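Local coordinates for protein N-acyl-D-glutamate deacylase (PDB 3GIP) that probably hydrolyses the amide bond of N-acyl-D-glutamate to release D-glutamate, as a zinc-dependent enzyme of the amidohydrolase superfamily, at residues A[301-310]-A[315-325]. Residues are numbered along the deposited sequence; the frame is centred on the assembly and turned at random.
Sequences DIRITWSTPH and GEYLADIAARW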
loop_
_atom_site.group_PDB
_atom_site.type_symbol
_atom_site.label_atom_id
_atom_site.label_comp_id
_atom_site.label_asym_id
_atom_site.label_seq_id
_atom_site.Cartn_x
_atom_site.Cartn_y
_atom_site.Cartn_z
ATOM N N ASP A 301 4.231 8.969 23.915
ATOM C CA ASP A 301 5.330 8.491 23.086
ATOM C C ASP A 301 5.257 8.838 21.605
ATOM O O ASP A 301 5.741 8.085 20.759
ATOM C CB ASP A 301 5.519 6.978 23.262
ATOM C CG ASP A 301 6.226 6.632 24.567
ATOM O OD1 ASP A 301 6.573 7.568 25.310
ATOM O OD2 ASP A 301 6.438 5.433 24.851
ATOM N N ILE A 302 4.655 9.980 21.285
ATOM C CA ILE A 302 4.610 10.412 19.895
ATOM C C ILE A 302 6.085 10.603 19.538
ATOM O O ILE A 302 6.803 11.348 20.209
ATOM C CB ILE A 302 3.831 11.741 19.751
ATOM C CG1 ILE A 302 2.338 11.475 19.969
ATOM C CG2 ILE A 302 4.068 12.350 18.367
ATOM C CD1 ILE A 302 1.489 12.743 20.058
ATOM N N ARG A 303 6.544 9.909 18.500
ATOM C CA ARG A 303 7.945 9.978 18.101
ATOM C C ARG A 303 8.078 10.582 16.710
ATOM O O ARG A 303 7.462 10.117 15.759
ATOM C CB ARG A 303 8.571 8.575 18.144
ATOM C CG ARG A 303 10.077 8.573 17.947
ATOM C CD ARG A 303 10.655 7.167 17.892
ATOM N NE ARG A 303 10.835 6.563 19.211
ATOM C CZ ARG A 303 11.335 5.343 19.394
ATOM N NH1 ARG A 303 11.690 4.617 18.342
ATOM N NH2 ARG A 303 11.497 4.853 20.619
ATOM N N ILE A 304 8.898 11.621 16.604
ATOM C CA ILE A 304 9.088 12.323 15.340
ATOM C C ILE A 304 9.794 11.497 14.264
ATOM O O ILE A 304 10.791 10.830 14.527
ATOM C CB ILE A 304 9.865 13.641 15.584
ATOM C CG1 ILE A 304 9.149 14.463 16.667
ATOM C CG2 ILE A 304 9.978 14.443 14.294
ATOM C CD1 ILE A 304 7.671 14.740 16.382
ATOM N N THR A 305 9.254 11.543 13.049
ATOM C CA THR A 305 9.829 10.822 11.914
ATOM C C THR A 305 10.566 11.788 10.988
ATOM O O THR A 305 11.450 11.390 10.226
ATOM C CB THR A 305 8.741 10.092 11.110
ATOM O OG1 THR A 305 7.686 11.006 10.792
ATOM C CG2 THR A 305 8.172 8.938 11.919
ATOM N N TRP A 306 10.178 13.059 11.054
ATOM C CA TRP A 306 10.802 14.120 10.261
ATOM C C TRP A 306 10.223 15.459 10.694
ATOM O O TRP A 306 9.136 15.511 11.247
ATOM C CB TRP A 306 10.555 13.931 8.753
ATOM C CG TRP A 306 9.110 14.023 8.321
ATOM C CD1 TRP A 306 8.193 13.014 8.324
ATOM C CD2 TRP A 306 8.420 15.188 7.835
ATOM N NE1 TRP A 306 6.977 13.472 7.872
ATOM C CE2 TRP A 306 7.089 14.802 7.565
ATOM C CE3 TRP A 306 8.799 16.520 7.603
ATOM C CZ2 TRP A 306 6.131 15.697 7.072
ATOM C CZ3 TRP A 306 7.843 17.410 7.113
ATOM C CH2 TRP A 306 6.526 16.993 6.853
ATOM N N SER A 307 10.971 16.533 10.458
ATOM C CA SER A 307 10.531 17.889 10.786
ATOM C C SER A 307 11.332 18.854 9.927
ATOM O O SER A 307 12.561 18.873 9.982
ATOM C CB SER A 307 10.769 18.223 12.263
ATOM O OG SER A 307 10.544 19.610 12.499
ATOM N N THR A 308 10.639 19.658 9.131
ATOM C CA THR A 308 11.337 20.601 8.271
ATOM C C THR A 308 12.082 21.678 9.065
ATOM O O THR A 308 13.255 21.935 8.807
ATOM C CB THR A 308 10.365 21.248 7.265
ATOM O OG1 THR A 308 9.745 20.217 6.486
ATOM C CG2 THR A 308 11.112 22.185 6.331
ATOM N N PRO A 309 11.418 22.314 10.046
ATOM C CA PRO A 309 12.130 23.343 10.811
ATOM C C PRO A 309 13.127 22.780 11.826
ATOM O O PRO A 309 14.136 23.413 12.130
ATOM C CB PRO A 309 10.999 24.116 11.479
ATOM C CG PRO A 309 9.964 23.046 11.712
ATOM C CD PRO A 309 9.987 22.292 10.398
ATOM N N HIS A 310 12.847 21.586 12.339
ATOM C CA HIS A 310 13.720 20.966 13.332
ATOM C C HIS A 310 14.119 19.544 12.966
ATOM O O HIS A 310 13.743 18.583 13.638
ATOM C CB HIS A 310 13.027 20.998 14.694
ATOM C CG HIS A 310 12.887 22.381 15.249
ATOM N ND1 HIS A 310 13.944 23.064 15.811
ATOM C CD2 HIS A 310 11.835 23.234 15.266
ATOM C CE1 HIS A 310 13.550 24.279 16.148
ATOM N NE2 HIS A 310 12.275 24.409 15.827
ATOM N N GLY A 315 13.353 11.056 15.430
ATOM C CA GLY A 315 13.698 9.990 16.359
ATOM C C GLY A 315 13.434 10.312 17.817
ATOM O O GLY A 315 13.511 9.431 18.680
ATOM N N GLU A 316 13.107 11.569 18.096
ATOM C CA GLU A 316 12.851 12.010 19.464
ATOM C C GLU A 316 11.373 11.999 19.851
ATOM O O GLU A 316 10.493 12.084 18.994
ATOM C CB GLU A 316 13.423 13.420 19.662
ATOM C CG GLU A 316 14.932 13.485 19.468
ATOM C CD GLU A 316 15.514 14.882 19.635
ATOM O OE1 GLU A 316 14.753 15.839 19.886
ATOM O OE2 GLU A 316 16.750 15.020 19.510
ATOM N N TYR A 317 11.114 11.877 21.151
ATOM C CA TYR A 317 9.754 11.881 21.682
ATOM C C TYR A 317 9.278 13.316 21.853
ATOM O O TYR A 317 10.032 14.175 22.321
ATOM C CB TYR A 317 9.698 11.211 23.059
ATOM C CG TYR A 317 9.875 9.714 23.058
ATOM C CD1 TYR A 317 9.022 8.891 22.326
ATOM C CD2 TYR A 317 10.875 9.115 23.824
ATOM C CE1 TYR A 317 9.155 7.502 22.356
ATOM C CE2 TYR A 317 11.019 7.726 23.861
ATOM C CZ TYR A 317 10.155 6.930 23.126
ATOM O OH TYR A 317 10.290 5.561 23.157
ATOM N N LEU A 318 8.021 13.566 21.494
ATOM C CA LEU A 318 7.442 14.898 21.624
ATOM C C LEU A 318 7.558 15.411 23.060
ATOM O O LEU A 318 7.841 16.588 23.280
ATOM C CB LEU A 318 5.969 14.877 21.200
ATOM C CG LEU A 318 5.198 16.198 21.311
ATOM C CD1 LEU A 318 5.815 17.226 20.372
ATOM C CD2 LEU A 318 3.731 15.970 20.968
ATOM N N ALA A 319 7.341 14.536 24.039
ATOM C CA ALA A 319 7.429 14.953 25.436
ATOM C C ALA A 319 8.835 15.398 25.824
ATOM O O ALA A 319 8.993 16.328 26.615
ATOM C CB ALA A 319 6.965 13.826 26.357
ATOM N N ASP A 320 9.854 14.740 25.272
ATOM C CA ASP A 320 11.239 15.100 25.573
ATOM C C ASP A 320 11.584 16.434 24.926
ATOM O O ASP A 320 12.288 17.255 25.515
ATOM C CB ASP A 320 12.215 14.032 25.061
ATOM C CG ASP A 320 12.153 12.744 25.859
ATOM O OD1 ASP A 320 11.559 12.739 26.960
ATOM O OD2 ASP A 320 12.716 11.734 25.386
ATOM N N ILE A 321 11.094 16.641 23.708
ATOM C CA ILE A 321 11.350 17.884 22.994
ATOM C C ILE A 321 10.715 19.039 23.761
ATOM O O ILE A 321 11.359 20.059 24.016
ATOM C CB ILE A 321 10.758 17.831 21.574
ATOM C CG1 ILE A 321 11.459 16.738 20.766
ATOM C CG2 ILE A 321 10.917 19.191 20.895
ATOM C CD1 ILE A 321 10.775 16.408 19.443
ATOM N N ALA A 322 9.451 18.870 24.138
ATOM C CA ALA A 322 8.730 19.899 24.879
ATOM C C ALA A 322 9.423 20.234 26.196
ATOM O O ALA A 322 9.579 21.403 26.550
ATOM C CB ALA A 322 7.300 19.443 25.140
ATOM N N ALA A 323 9.837 19.207 26.927
ATOM C CA ALA A 323 10.508 19.422 28.204
ATOM C C ALA A 323 11.803 20.204 28.011
ATOM O O ALA A 323 12.133 21.088 28.803
ATOM C CB ALA A 323 10.798 18.081 28.868
ATOM N N ARG A 324 12.539 19.877 26.956
ATOM C CA ARG A 324 13.799 20.552 26.677
ATOM C C ARG A 324 13.590 22.018 26.310
ATOM O O ARG A 324 14.400 22.874 26.663
ATOM C CB ARG A 324 14.544 19.831 25.547
ATOM C CG ARG A 324 15.903 20.436 25.231
ATOM C CD ARG A 324 16.726 19.542 24.314
ATOM N NE ARG A 324 16.174 19.430 22.965
ATOM C CZ ARG A 324 15.640 18.323 22.458
ATOM N NH1 ARG A 324 15.567 17.214 23.185
ATOM N NH2 ARG A 324 15.203 18.313 21.206
ATOM N N TRP A 325 12.500 22.307 25.606
ATOM C CA TRP A 325 12.204 23.674 25.188
ATOM C C TRP A 325 11.478 24.476 26.259
ATOM O O TRP A 325 11.363 25.697 26.156
ATOM C CB TRP A 325 11.364 23.668 23.910
ATOM C CG TRP A 325 12.079 23.107 22.715
ATOM C CD1 TRP A 325 13.410 22.824 22.612
ATOM C CD2 TRP A 325 11.502 22.802 21.441
ATOM N NE1 TRP A 325 13.700 22.363 21.349
ATOM C CE2 TRP A 325 12.546 22.339 20.610
ATOM C CE3 TRP A 325 10.202 22.875 20.920
ATOM C CZ2 TRP A 325 12.331 21.952 19.282
ATOM C CZ3 TRP A 325 9.987 22.490 19.597
ATOM C CH2 TRP A 325 11.048 22.035 18.795
#
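Arg303 reaches across to the tyrosine opposite it in a single beta bridge: its NH2 donates to Tyr317 OH at 2.9 Å, with the hydroxyl near the guanidinium plane. The aliphatic part runs out extended, CG anti to the backbone N (chi1 -171°), over the Gly315 carbonyl, then bends at chi3 to bring the guanidinium up to the phenol. The guanidinium and ring planes are 56° apart, so the two groups do not stack. Asp301 flanks the same tyrosine, its OD1 above one face near the ring's rim.

Besides these side chains, three backbone bonds clip the segments together. Gly315 N donates to Ile304 O at 2.7 Å, and Ile304 N to Glu316 O. In the third, the carbonyl of Ile302, just before the strand, accepts from Leu318 N, the first residue of helix 318-325, right after Tyr317 at the N-cap. Apolar side chains also meet across the segments: Ile302 CD1 touches Leu318 CD2, and Ile304 CG1 lies 3.8 Å from Ile321 CD1, with Leu336 of helix 329-336 also against Ile304.

At the far end of the helix, Trp325 turns the edge of its six-membered ring to a face of His310 in an edge-to-face pair, centroids 4.8 Å apart and planes inclined by 51°. Glu312 OE2 is hydrogen-bonded to His310 ND1, which would restrict the imidazole's rotation. The contact thus packs helix 318-325 on the outer edge of a small antiparallel sheet (287-290, 339-343, 303-307), separate from the parallel barrel strands; strand 303-307 pairs on its other side with 339-343. The chemistry divides by position: backbone bonds and a hydroxyl-guanidinium bond tie down the approach to the helix and its first residue, whereas an aromatic contact holds its last turn against the loop after the strand.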